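Local coordinates for protein putative DD-carboxypeptidase TP_0574 (PDB 1O75) that binds penicillin and has zinc-stimulated carboxypeptidase activity on synthetic depsipeptides, and may thereby reduce the cross-linking of peptidoglycan in the syphilis spirochaete, at residues G43-G48 against S223-D228; H153-V158 against N254-R259; T278-S281 against W285-T288; L315-I318 against D324-A327. The protein carries 2 engineered substitutions. All blocks are in the same frame, centred on the assembly; numbering follows the deposited sequence.

Contact 1: residues G43-G48 against S223-D228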
loop_
_atom_site.group_PDB
_atom_site.type_symbol
_atom_site.label_atom_id
_atom_site.label_comp_id
_atom_site.label_asym_id
_atom_site.label_seq_id
_atom_site.Cartn_x
_atom_site.Cartn_y
_atom_site.Cartn_z
ATOM N N GLY B 43 1.801 18.278 -14.583
ATOM C CA GLY B 43 0.467 18.803 -14.346
ATOM C C GLY B 43 -0.475 18.585 -15.522
ATOM O O GLY B 43 -1.696 18.596 -15.353
ATOM N N ASP B 44 0.085 18.398 -16.713
ATOM C CA ASP B 44 -0.708 18.162 -17.920
ATOM C C ASP B 44 -1.257 16.743 -17.957
ATOM O O ASP B 44 -0.624 15.811 -17.466
ATOM C CB ASP B 44 0.138 18.332 -19.179
ATOM C CG ASP B 44 0.277 19.768 -19.602
ATOM O OD1 ASP B 44 -0.341 20.635 -18.945
ATOM O OD2 ASP B 44 1.003 20.019 -20.600
ATOM N N LEU B 45 -2.434 16.582 -18.548
ATOM C CA LEU B 45 -3.011 15.261 -18.697
ATOM C C LEU B 45 -2.825 14.934 -20.170
ATOM O O LEU B 45 -2.676 15.843 -20.986
ATOM C CB LEU B 45 -4.496 15.283 -18.336
ATOM C CG LEU B 45 -4.780 15.638 -16.880
ATOM C CD1 LEU B 45 -6.277 15.664 -16.627
ATOM C CD2 LEU B 45 -4.076 14.626 -15.965
ATOM N N ASP B 46 -2.790 13.649 -20.511
ATOM C CA ASP B 46 -2.670 13.228 -21.913
ATOM C C ASP B 46 -4.138 13.152 -22.338
ATOM O O ASP B 46 -4.755 12.097 -22.271
ATOM C CB ASP B 46 -2.030 11.839 -22.018
ATOM C CG ASP B 46 -2.018 11.305 -23.446
ATOM O OD1 ASP B 46 -2.655 11.921 -24.337
ATOM O OD2 ASP B 46 -1.369 10.263 -23.682
ATOM N N ALA B 47 -4.683 14.277 -22.780
ATOM C CA ALA B 47 -6.091 14.352 -23.140
ATOM C C ALA B 47 -6.433 14.188 -24.613
ATOM O O ALA B 47 -7.564 14.444 -25.010
ATOM C CB ALA B 47 -6.661 15.676 -22.620
ATOM N N GLY B 48 -5.479 13.751 -25.420
ATOM C CA GLY B 48 -5.745 13.602 -26.839
ATOM C C GLY B 48 -6.200 12.229 -27.279
ATOM O O GLY B 48 -6.931 11.527 -26.571
ATOM N N SER B 223 -8.746 9.244 -6.831
ATOM C CA SER B 223 -7.589 8.417 -6.528
ATOM C C SER B 223 -6.301 8.764 -7.261
ATOM O O SER B 223 -5.209 8.595 -6.713
ATOM C CB SER B 223 -7.961 6.956 -6.762
ATOM O OG SER B 223 -9.172 6.666 -6.080
ATOM N N ARG B 224 -6.421 9.245 -8.489
ATOM C CA ARG B 224 -5.245 9.597 -9.261
ATOM C C ARG B 224 -5.537 10.904 -9.956
ATOM O O ARG B 224 -6.655 11.133 -10.415
ATOM C CB ARG B 224 -4.937 8.491 -10.280
ATOM C CG ARG B 224 -3.801 8.798 -11.247
ATOM C CD ARG B 224 -3.022 7.536 -11.571
ATOM N NE ARG B 224 -2.181 7.690 -12.758
ATOM C CZ ARG B 224 -1.267 6.807 -13.150
ATOM N NH1 ARG B 224 -1.061 5.708 -12.448
ATOM N NH2 ARG B 224 -0.570 7.009 -14.254
ATOM N N PHE B 225 -4.537 11.771 -10.022
ATOM C CA PHE B 225 -4.720 13.061 -10.665
ATOM C C PHE B 225 -5.241 12.893 -12.096
ATOM O O PHE B 225 -4.726 12.099 -12.871
ATOM C CB PHE B 225 -3.398 13.842 -10.682
ATOM C CG PHE B 225 -3.494 15.177 -11.379
ATOM C CD1 PHE B 225 -4.281 16.196 -10.852
ATOM C CD2 PHE B 225 -2.824 15.401 -12.579
ATOM C CE1 PHE B 225 -4.399 17.425 -11.511
ATOM C CE2 PHE B 225 -2.935 16.628 -13.247
ATOM C CZ PHE B 225 -3.726 17.639 -12.709
ATOM N N GLY B 226 -6.289 13.630 -12.433
ATOM C CA GLY B 226 -6.799 13.551 -13.786
ATOM C C GLY B 226 -7.913 12.575 -14.108
ATOM O O GLY B 226 -8.554 12.739 -15.132
ATOM N N SER B 227 -8.150 11.559 -13.287
ATOM C CA SER B 227 -9.238 10.640 -13.610
ATOM C C SER B 227 -10.587 11.086 -13.029
ATOM O O SER B 227 -10.673 11.512 -11.886
ATOM C CB SER B 227 -8.932 9.218 -13.100
ATOM O OG SER B 227 -7.871 8.617 -13.833
ATOM N N ASP B 228 -11.637 11.006 -13.834
ATOM C CA ASP B 228 -12.987 11.304 -13.358
ATOM C C ASP B 228 -13.440 10.125 -12.503
ATOM O O ASP B 228 -14.168 10.279 -11.514
ATOM C CB ASP B 228 -13.938 11.477 -14.548
ATOM C CG ASP B 228 -13.784 12.835 -15.185
ATOM O OD1 ASP B 228 -13.572 13.784 -14.401
ATOM O OD2 ASP B 228 -13.858 12.954 -16.422
#
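L45 and F225 meet at a slant, the leucine branch set against one ortho-meta side of the phenyl ring. The closest pair is L45 CD2 and F225 CE2, 3.6 Å apart, and CD2 also approaches F225 CD2 at 3.7 Å. F225 reaches this place because its CG lies anti to the backbone N (chi1 178°), which carries the ring from the turn toward the other loop. The same ring presents an edge to the backbone: G43 O lies in the ring plane, 3.1 Å from F225 CE2, so the carbonyl oxygen faces the slightly positive rim of C-H groups.

The second leucine methyl goes to the turn itself. Residues R224 to S227 form a type II beta turn, closed by a bond from S227 N to R224 O (3.3 Å), with G226 at its third position. L45 CD1 and CD2 straddle G226 CA, CD1 lying 3.6 Å from it. The backbone angles of G226 (phi 93°) suit glycine, and its lack of a side chain lets both methyls close on the main chain.

The turn links strands 212-220 and 229-237, whereas 43-48 belongs to the loop between helix 17-25 and strand 53-56. L45 also touches N299 and F302, and F225 packs on G369 of the second subunit in the homodimer found in the crystal.

Contact 2: residues H153-V158 against N254-R259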
loop_
_atom_site.group_PDB
_atom_site.type_symbol
_atom_site.label_atom_id
_atom_site.label_comp_id
_atom_site.label_asym_id
_atom_site.label_seq_id
_atom_site.Cartn_x
_atom_site.Cartn_y
_atom_site.Cartn_z
ATOM N N HIS B 153 5.298 4.753 -27.003
ATOM C CA HIS B 153 4.710 4.699 -28.346
ATOM C C HIS B 153 3.700 3.601 -28.613
ATOM O O HIS B 153 2.862 3.731 -29.516
ATOM C CB HIS B 153 5.801 4.531 -29.402
ATOM C CG HIS B 153 6.789 5.649 -29.441
ATOM N ND1 HIS B 153 6.855 6.752 -30.223
ATOM C CD2 HIS B 153 7.886 5.701 -28.608
ATOM C CE1 HIS B 153 7.985 7.444 -29.852
ATOM N NE2 HIS B 153 8.590 6.788 -28.877
ATOM N N GLY B 154 3.824 2.511 -27.863
ATOM C CA GLY B 154 2.963 1.372 -28.065
ATOM C C GLY B 154 3.502 0.113 -27.415
ATOM O O GLY B 154 4.293 0.164 -26.468
ATOM N N MET B 155 3.089 -1.020 -27.950
ATOM C CA MET B 155 3.438 -2.313 -27.395
ATOM C C MET B 155 4.458 -3.075 -28.223
ATOM O O MET B 155 4.339 -3.180 -29.445
ATOM C CB MET B 155 2.146 -3.128 -27.217
ATOM C CG MET B 155 1.171 -2.480 -26.210
ATOM S SD MET B 155 -0.534 -2.911 -26.584
ATOM C CE MET B 155 -0.889 -1.599 -27.781
ATOM N N LYS B 156 5.475 -3.602 -27.549
ATOM C CA LYS B 156 6.533 -4.329 -28.252
ATOM C C LYS B 156 6.110 -5.702 -28.732
ATOM O O LYS B 156 6.547 -6.135 -29.799
ATOM C CB LYS B 156 7.788 -4.473 -27.361
ATOM C CG LYS B 156 8.521 -3.171 -27.098
ATOM C CD LYS B 156 9.888 -3.417 -26.424
ATOM C CE LYS B 156 9.737 -4.068 -25.073
ATOM N NZ LYS B 156 11.055 -4.432 -24.426
ATOM N N PHE B 157 5.259 -6.378 -27.962
ATOM C CA PHE B 157 4.819 -7.729 -28.288
ATOM C C PHE B 157 3.309 -7.951 -28.524
ATOM O O PHE B 157 2.555 -8.298 -27.614
ATOM C CB PHE B 157 5.309 -8.705 -27.200
ATOM C CG PHE B 157 6.764 -8.535 -26.845
ATOM C CD1 PHE B 157 7.762 -8.852 -27.765
ATOM C CD2 PHE B 157 7.135 -8.005 -25.610
ATOM C CE1 PHE B 157 9.128 -8.639 -27.457
ATOM C CE2 PHE B 157 8.494 -7.789 -25.289
ATOM C CZ PHE B 157 9.486 -8.107 -26.214
ATOM N N VAL B 158 2.891 -7.767 -29.766
ATOM C CA VAL B 158 1.509 -7.989 -30.156
ATOM C C VAL B 158 1.486 -9.280 -30.986
ATOM O O VAL B 158 2.190 -9.374 -31.988
ATOM C CB VAL B 158 0.987 -6.829 -31.042
ATOM C CG1 VAL B 158 -0.441 -7.143 -31.514
ATOM C CG2 VAL B 158 1.035 -5.502 -30.266
ATOM N N ASN B 254 3.316 -9.553 -19.065
ATOM C CA ASN B 254 2.710 -9.935 -20.343
ATOM C C ASN B 254 1.487 -9.062 -20.661
ATOM O O ASN B 254 0.830 -9.217 -21.708
ATOM C CB ASN B 254 2.334 -11.411 -20.303
ATOM C CG ASN B 254 3.545 -12.292 -20.552
ATOM O OD1 ASN B 254 4.096 -12.289 -21.649
ATOM N ND2 ASN B 254 3.986 -13.003 -19.529
ATOM N N PHE B 255 1.191 -8.138 -19.750
ATOM C CA PHE B 255 0.051 -7.239 -19.933
ATOM C C PHE B 255 0.258 -6.251 -21.066
ATOM O O PHE B 255 1.305 -5.602 -21.174
ATOM C CB PHE B 255 -0.209 -6.441 -18.656
ATOM C CG PHE B 255 -1.301 -5.413 -18.796
ATOM C CD1 PHE B 255 -2.644 -5.779 -18.656
ATOM C CD2 PHE B 255 -0.983 -4.075 -19.030
ATOM C CE1 PHE B 255 -3.656 -4.818 -18.737
ATOM C CE2 PHE B 255 -1.989 -3.098 -19.117
ATOM C CZ PHE B 255 -3.335 -3.479 -18.964
ATOM N N ASN B 256 -0.772 -6.088 -21.889
ATOM C CA ASN B 256 -0.680 -5.142 -22.983
ATOM C C ASN B 256 -1.593 -3.920 -22.833
ATOM O O ASN B 256 -1.124 -2.780 -22.780
ATOM C CB ASN B 256 -1.029 -5.828 -24.303
ATOM C CG ASN B 256 0.172 -6.456 -24.977
ATOM O OD1 ASN B 256 1.271 -5.951 -24.856
ATOM N ND2 ASN B 256 -0.044 -7.542 -25.724
ATOM N N THR B 257 -2.903 -4.156 -22.754
ATOM C CA THR B 257 -3.818 -3.023 -22.728
ATOM C C THR B 257 -5.210 -3.356 -22.193
ATOM O O THR B 257 -5.462 -4.485 -21.725
ATOM C CB THR B 257 -3.867 -2.442 -24.174
ATOM O OG1 THR B 257 -4.536 -1.176 -24.185
ATOM C CG2 THR B 257 -4.566 -3.442 -25.146
ATOM N N VAL B 258 -6.108 -2.364 -22.233
ATOM C CA VAL B 258 -7.473 -2.547 -21.751
ATOM C C VAL B 258 -8.470 -1.904 -22.703
ATOM O O VAL B 258 -8.260 -0.779 -23.179
ATOM C CB VAL B 258 -7.723 -1.855 -20.377
ATOM C CG1 VAL B 258 -9.049 -2.370 -19.760
ATOM C CG2 VAL B 258 -6.582 -2.097 -19.449
ATOM N N ARG B 259 -9.562 -2.608 -22.964
ATOM C CA ARG B 259 -10.619 -2.067 -23.803
ATOM C C ARG B 259 -11.737 -1.614 -22.875
ATOM O O ARG B 259 -12.074 -2.309 -21.914
ATOM C CB ARG B 259 -11.167 -3.140 -24.737
ATOM C CG ARG B 259 -12.282 -2.612 -25.669
ATOM C CD ARG B 259 -13.002 -3.793 -26.353
ATOM N NE ARG B 259 -14.049 -3.340 -27.260
ATOM C CZ ARG B 259 -13.889 -3.220 -28.573
ATOM N NH1 ARG B 259 -12.724 -3.522 -29.123
ATOM N NH2 ARG B 259 -14.894 -2.802 -29.337
HETATM O O HOH W 1 3.888 -5.845 -25.648
#
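With CG anti to the carbonyl carbon (chi1 -63°) and a bend at the thioether (chi3 -86°), M155 lays its side chain obliquely across that of N256. The sulfur comes alongside the asparagine stem, M155 SD lying 3.7 Å from N256 CB, and it also approaches T257 CB at 4.1 Å. Nearer the backbone, M155 CG sits 3.7 Å from N256 OD1.

The amide of N256 uses both its ends on F157. Its nitrogen makes a weak bond, N256 ND2 to F157 O at 3.3 Å, long but fairly straight (162° at the hydrogen). Its oxygen accepts a hydrogen bond from a water, 2.7 Å from N256 OD1, and that water accepts from F157 N, also at 2.7 Å. Two links to one residue's backbone, direct and bridged, should fix the amide's rotation. F157 O has a second donor in N320 ND2.

N256 and T257 form a classic beta bulge opposite I318, which helps explain why both can point their CB toward the 153-158 segment. The contact brings the corner of strand 143-163 at K156 against the start of strand 255-262, while Y17 and Y20 of helix 17-25 and Y69 of strand 69-85 pack around M155.

Contact 3: residues T278-S281 against W285-T288. With PDX (2,3-di-O-sulfo-alpha-D-glucopyranose), chain C.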
loop_
_atom_site.group_PDB
_atom_site.type_symbol
_atom_site.label_atom_id
_atom_site.label_comp_id
_atom_site.label_asym_id
_atom_site.label_seq_id
_atom_site.Cartn_x
_atom_site.Cartn_y
_atom_site.Cartn_z
ATOM N N THR B 278 -7.260 2.380 -24.896
ATOM C CA THR B 278 -6.567 3.058 -23.806
ATOM C C THR B 278 -5.057 3.023 -24.031
ATOM O O THR B 278 -4.554 2.273 -24.877
ATOM C CB THR B 278 -6.827 2.375 -22.465
ATOM O OG1 THR B 278 -6.348 1.019 -22.533
ATOM C CG2 THR B 278 -8.341 2.398 -22.104
ATOM N N LYS B 279 -4.345 3.830 -23.255
ATOM C CA LYS B 279 -2.882 3.885 -23.342
ATOM C C LYS B 279 -2.364 3.659 -21.929
ATOM O O LYS B 279 -2.836 4.281 -20.981
ATOM C CB LYS B 279 -2.447 5.248 -23.875
ATOM C CG LYS B 279 -2.932 5.464 -25.293
ATOM C CD LYS B 279 -2.300 6.680 -25.949
ATOM C CE LYS B 279 -2.781 7.968 -25.327
ATOM N NZ LYS B 279 -2.312 9.157 -26.132
ATOM N N HIS B 280 -1.393 2.771 -21.776
ATOM C CA HIS B 280 -0.902 2.495 -20.432
ATOM C C HIS B 280 -0.239 3.720 -19.821
ATOM O O HIS B 280 0.272 4.573 -20.533
ATOM C CB HIS B 280 0.074 1.320 -20.446
ATOM C CG HIS B 280 0.332 0.765 -19.087
ATOM N ND1 HIS B 280 -0.680 0.263 -18.294
ATOM C CD2 HIS B 280 1.472 0.666 -18.360
ATOM C CE1 HIS B 280 -0.173 -0.123 -17.137
ATOM N NE2 HIS B 280 1.129 0.111 -17.150
ATOM N N SER B 281 -0.284 3.799 -18.498
ATOM C CA SER B 281 0.284 4.896 -17.729
ATOM C C SER B 281 -0.688 6.065 -17.716
ATOM O O SER B 281 -0.978 6.618 -16.671
ATOM C CB SER B 281 1.629 5.333 -18.297
ATOM O OG SER B 281 2.186 6.278 -17.414
ATOM N N TRP B 285 -2.654 1.440 -14.875
ATOM C CA TRP B 285 -1.387 1.354 -14.178
ATOM C C TRP B 285 -1.365 0.185 -13.220
ATOM O O TRP B 285 -2.422 -0.368 -12.839
ATOM C CB TRP B 285 -1.091 2.679 -13.455
ATOM C CG TRP B 285 -2.187 3.137 -12.558
ATOM C CD1 TRP B 285 -2.311 2.885 -11.219
ATOM C CD2 TRP B 285 -3.366 3.874 -12.940
ATOM N NE1 TRP B 285 -3.491 3.413 -10.744
ATOM C CE2 TRP B 285 -4.159 4.022 -11.777
ATOM C CE3 TRP B 285 -3.825 4.415 -14.146
ATOM C CZ2 TRP B 285 -5.395 4.688 -11.788
ATOM C CZ3 TRP B 285 -5.058 5.078 -14.159
ATOM C CH2 TRP B 285 -5.825 5.206 -12.988
ATOM N N TRP B 286 -0.143 -0.232 -12.892
ATOM C CA TRP B 286 0.074 -1.324 -11.958
ATOM C C TRP B 286 1.479 -1.147 -11.384
ATOM O O TRP B 286 2.285 -0.407 -11.957
ATOM C CB TRP B 286 -0.069 -2.699 -12.644
ATOM C CG TRP B 286 0.649 -2.885 -13.953
ATOM C CD1 TRP B 286 0.084 -2.874 -15.204
ATOM C CD2 TRP B 286 2.045 -3.156 -14.151
ATOM N NE1 TRP B 286 1.038 -3.124 -16.157
ATOM C CE2 TRP B 286 2.250 -3.300 -15.548
ATOM C CE3 TRP B 286 3.138 -3.298 -13.291
ATOM C CZ2 TRP B 286 3.505 -3.573 -16.105
ATOM C CZ3 TRP B 286 4.401 -3.575 -13.846
ATOM C CH2 TRP B 286 4.564 -3.706 -15.247
ATOM N N LYS B 287 1.740 -1.791 -10.249
ATOM C CA LYS B 287 3.050 -1.750 -9.581
ATOM C C LYS B 287 3.626 -3.168 -9.565
ATOM O O LYS B 287 2.938 -4.134 -9.905
ATOM C CB LYS B 287 2.909 -1.293 -8.129
ATOM C CG LYS B 287 2.071 -0.056 -7.926
ATOM C CD LYS B 287 2.773 1.194 -8.386
ATOM C CE LYS B 287 1.901 2.417 -8.094
ATOM N NZ LYS B 287 2.303 3.630 -8.873
ATOM N N THR B 288 4.875 -3.303 -9.130
ATOM C CA THR B 288 5.520 -4.614 -9.091
ATOM C C THR B 288 5.491 -5.218 -7.691
ATOM O O THR B 288 6.201 -6.186 -7.402
ATOM C CB THR B 288 6.976 -4.500 -9.540
ATOM O OG1 THR B 288 7.644 -3.559 -8.698
ATOM C CG2 THR B 288 7.050 -4.030 -10.960
HETATM C C1 PDX C . 1.115 -1.056 -1.589
HETATM C C2 PDX C . 2.321 -1.724 -2.229
HETATM C C3 PDX C . 3.256 -2.270 -1.156
HETATM C C4 PDX C . 3.651 -1.210 -0.125
HETATM C C5 PDX C . 2.395 -0.596 0.460
HETATM C C6 PDX C . 2.654 0.507 1.428
HETATM O O2 PDX C . 1.826 -2.779 -3.080
HETATM O O3 PDX C . 4.451 -2.738 -1.798
HETATM O O4 PDX C . 4.526 -1.755 0.896
HETATM O O5 PDX C . 1.527 -0.052 -0.612
HETATM O O6 PDX C . 1.928 1.693 1.030
HETATM O O1S PDX C . 1.852 -3.843 -5.137
HETATM O O2S PDX C . 3.226 -1.907 -4.914
HETATM O O3S PDX C . 0.786 -1.652 -4.960
HETATM O O1X PDX C . 6.149 -4.131 -2.465
HETATM O O2X PDX C . 3.986 -4.978 -1.922
HETATM O O3X PDX C . 5.442 -4.240 -0.167
HETATM S S PDX C . 1.988 -2.650 -4.538
HETATM S "S'" PDX C . 4.984 -4.123 -1.574
HETATM O O HOH W 2 2.727 0.097 -14.912
#
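Ring contact comes first: the imidazole of H280 meets the five-membered ring of W286 obliquely, with centroids 4.6 Å apart and planes at 33°. H280 CE1 lies 3.4 Å from W286 CD1. The two nitrogens H280 NE2 and W286 NE1 are also near, but poor angles rule out a bond. Van der Waals contact continues to the backbone, where H280 CE1 is 3.5 Å from W285 CA.

Polar links run through water and neighbours. A water lies in the imidazole plane at its edge, 2.7 Å from H280 NE2, and donates to W286 O at 3.0 Å; the same water sits above one face of the W286 indole. H280 ND1 is bonded to S284 OG, so both imidazole nitrogens have partners, which should limit the rotation of the ring.

Ligand contact falls to K287. K287 CB stands 3.3 Å from O2S of the bound sulfated glucose, an approach made by the aliphatic stem. The sugar is also hydrogen-bonded by R290 N and R88 NH1. K287 and R290 of the loop before strand 293-298, with R88 from the turn between strands 69-85 and 91-98, thus line a glycan-binding pocket.

Contact 4: residues L315-I318 against D324-A327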
loop_
_atom_site.group_PDB
_atom_site.type_symbol
_atom_site.label_atom_id
_atom_site.label_comp_id
_atom_site.label_asym_id
_atom_site.label_seq_id
_atom_site.Cartn_x
_atom_site.Cartn_y
_atom_site.Cartn_z
ATOM N N LEU B 315 -14.793 -3.625 -18.655
ATOM C CA LEU B 315 -13.352 -3.505 -18.908
ATOM C C LEU B 315 -12.793 -4.862 -19.319
ATOM O O LEU B 315 -13.076 -5.865 -18.677
ATOM C CB LEU B 315 -12.616 -3.058 -17.617
ATOM C CG LEU B 315 -13.286 -1.967 -16.794
ATOM C CD1 LEU B 315 -12.412 -1.588 -15.599
ATOM C CD2 LEU B 315 -13.540 -0.762 -17.677
ATOM N N THR B 316 -11.991 -4.891 -20.371
ATOM C CA THR B 316 -11.394 -6.148 -20.782
ATOM C C THR B 316 -9.866 -6.004 -20.745
ATOM O O THR B 316 -9.307 -5.263 -21.533
ATOM C CB THR B 316 -11.842 -6.536 -22.217
ATOM O OG1 THR B 316 -13.272 -6.660 -22.237
ATOM C CG2 THR B 316 -11.223 -7.896 -22.639
ATOM N N LEU B 317 -9.214 -6.727 -19.831
ATOM C CA LEU B 317 -7.746 -6.706 -19.696
ATOM C C LEU B 317 -7.149 -7.667 -20.727
ATOM O O LEU B 317 -7.518 -8.831 -20.769
ATOM C CB LEU B 317 -7.341 -7.181 -18.290
ATOM C CG LEU B 317 -7.336 -6.191 -17.121
ATOM C CD1 LEU B 317 -8.437 -5.210 -17.225
ATOM C CD2 LEU B 317 -7.404 -6.976 -15.824
ATOM N N ILE B 318 -6.200 -7.178 -21.512
ATOM C CA ILE B 318 -5.569 -7.944 -22.571
ATOM C C ILE B 318 -4.084 -8.187 -22.288
ATOM O O ILE B 318 -3.297 -7.244 -22.166
ATOM C CB ILE B 318 -5.756 -7.198 -23.901
ATOM C CG1 ILE B 318 -7.275 -7.095 -24.195
ATOM C CG2 ILE B 318 -5.018 -7.918 -25.014
ATOM C CD1 ILE B 318 -7.607 -6.085 -25.266
ATOM N N ASP B 324 -8.699 -13.422 -21.641
ATOM C CA ASP B 324 -9.103 -12.039 -21.346
ATOM C C ASP B 324 -9.738 -11.995 -19.948
ATOM O O ASP B 324 -10.379 -12.945 -19.514
ATOM C CB ASP B 324 -10.122 -11.515 -22.371
ATOM C CG ASP B 324 -9.496 -11.161 -23.729
ATOM O OD1 ASP B 324 -8.270 -11.328 -23.920
ATOM O OD2 ASP B 324 -10.240 -10.701 -24.621
ATOM N N VAL B 325 -9.541 -10.903 -19.223
ATOM C CA VAL B 325 -10.158 -10.770 -17.912
ATOM C C VAL B 325 -11.191 -9.677 -18.075
ATOM O O VAL B 325 -10.837 -8.539 -18.375
ATOM C CB VAL B 325 -9.142 -10.336 -16.861
ATOM C CG1 VAL B 325 -9.860 -10.073 -15.531
ATOM C CG2 VAL B 325 -8.066 -11.425 -16.724
ATOM N N VAL B 326 -12.460 -10.006 -17.866
ATOM C CA VAL B 326 -13.522 -9.027 -18.055
ATOM C C VAL B 326 -14.082 -8.590 -16.720
ATOM O O VAL B 326 -14.429 -9.423 -15.889
ATOM C CB VAL B 326 -14.684 -9.610 -18.932
ATOM C CG1 VAL B 326 -15.763 -8.559 -19.153
ATOM C CG2 VAL B 326 -14.139 -10.075 -20.287
ATOM N N ALA B 327 -14.206 -7.284 -16.531
ATOM C CA ALA B 327 -14.741 -6.749 -15.283
ATOM C C ALA B 327 -15.799 -5.692 -15.552
ATOM O O ALA B 327 -15.590 -4.801 -16.372
ATOM C CB ALA B 327 -13.607 -6.142 -14.443
#
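Strands 311-319 and 325-331 make a beta hairpin at one side of a four-stranded antiparallel sheet, with 325-331 outermost in the chain, and this contact is its paired region near the turn. The short strand axes run 4.7 Å apart at 160°, close to antiparallel. L315 with A327 and L317 with V325 are hydrogen-bonded pairs, and T316 with V326 between them is a non-hydrogen-bonded pair.

In the first pair L315 N gives a nearly linear bond to A327 O (2.7 Å, 178° at the hydrogen), answered by A327 N to L315 O at 2.8 Å. In the second, L317 N to V325 O is 2.8 Å, but the return bond from V325 N to L317 O lengthens to 3.3 Å as the turn is approached. Between the pairs, V326 CA and T316 CA each direct a C-H at a carbonyl oxygen, L315 O and V325 O respectively.

On one face L317 and V325 cross obliquely, CB to CB at 3.9 Å, with Y251 of helix 245-252 touching both; L315 shares this face and comes close to a bound xenon. On the other, T316 CG2 is anti to its backbone N (chi1 -60° for OG1), which sets the methyl 3.6 Å from D324 OD2, while T316 and V326 lie side by side.

The D324 carboxylate only brushes that methyl: its polar partners are R201, in a salt bridge through OD2, and N187 through OD1, both in nearby loops. Across these segments the pairing therefore rests on backbone bonds and apolar contacts.

Overall arrangement
Along the chain the segments of contacts 1 and 2 alternate, and contacts 3 and 4 follow in series. Contacts 1 and 2 each join the N-terminal region of the chain to the domain C region; contacts 3 and 4 lie wholly within the latter. Contact 3 sits near the chain centre, its own centre about 13 Å from that of contact 1 and 10 Å from that of contact 2. It touches both, through the D46-K279 salt bridge and through V258 O with T278 OG1. Contacts 2 and 4 share a sheet, strands 255-262 and 311-319 being neighbours. The 278-288 region thus touches both contacts that join the two regions, and through K287 it reaches the glycan pocket.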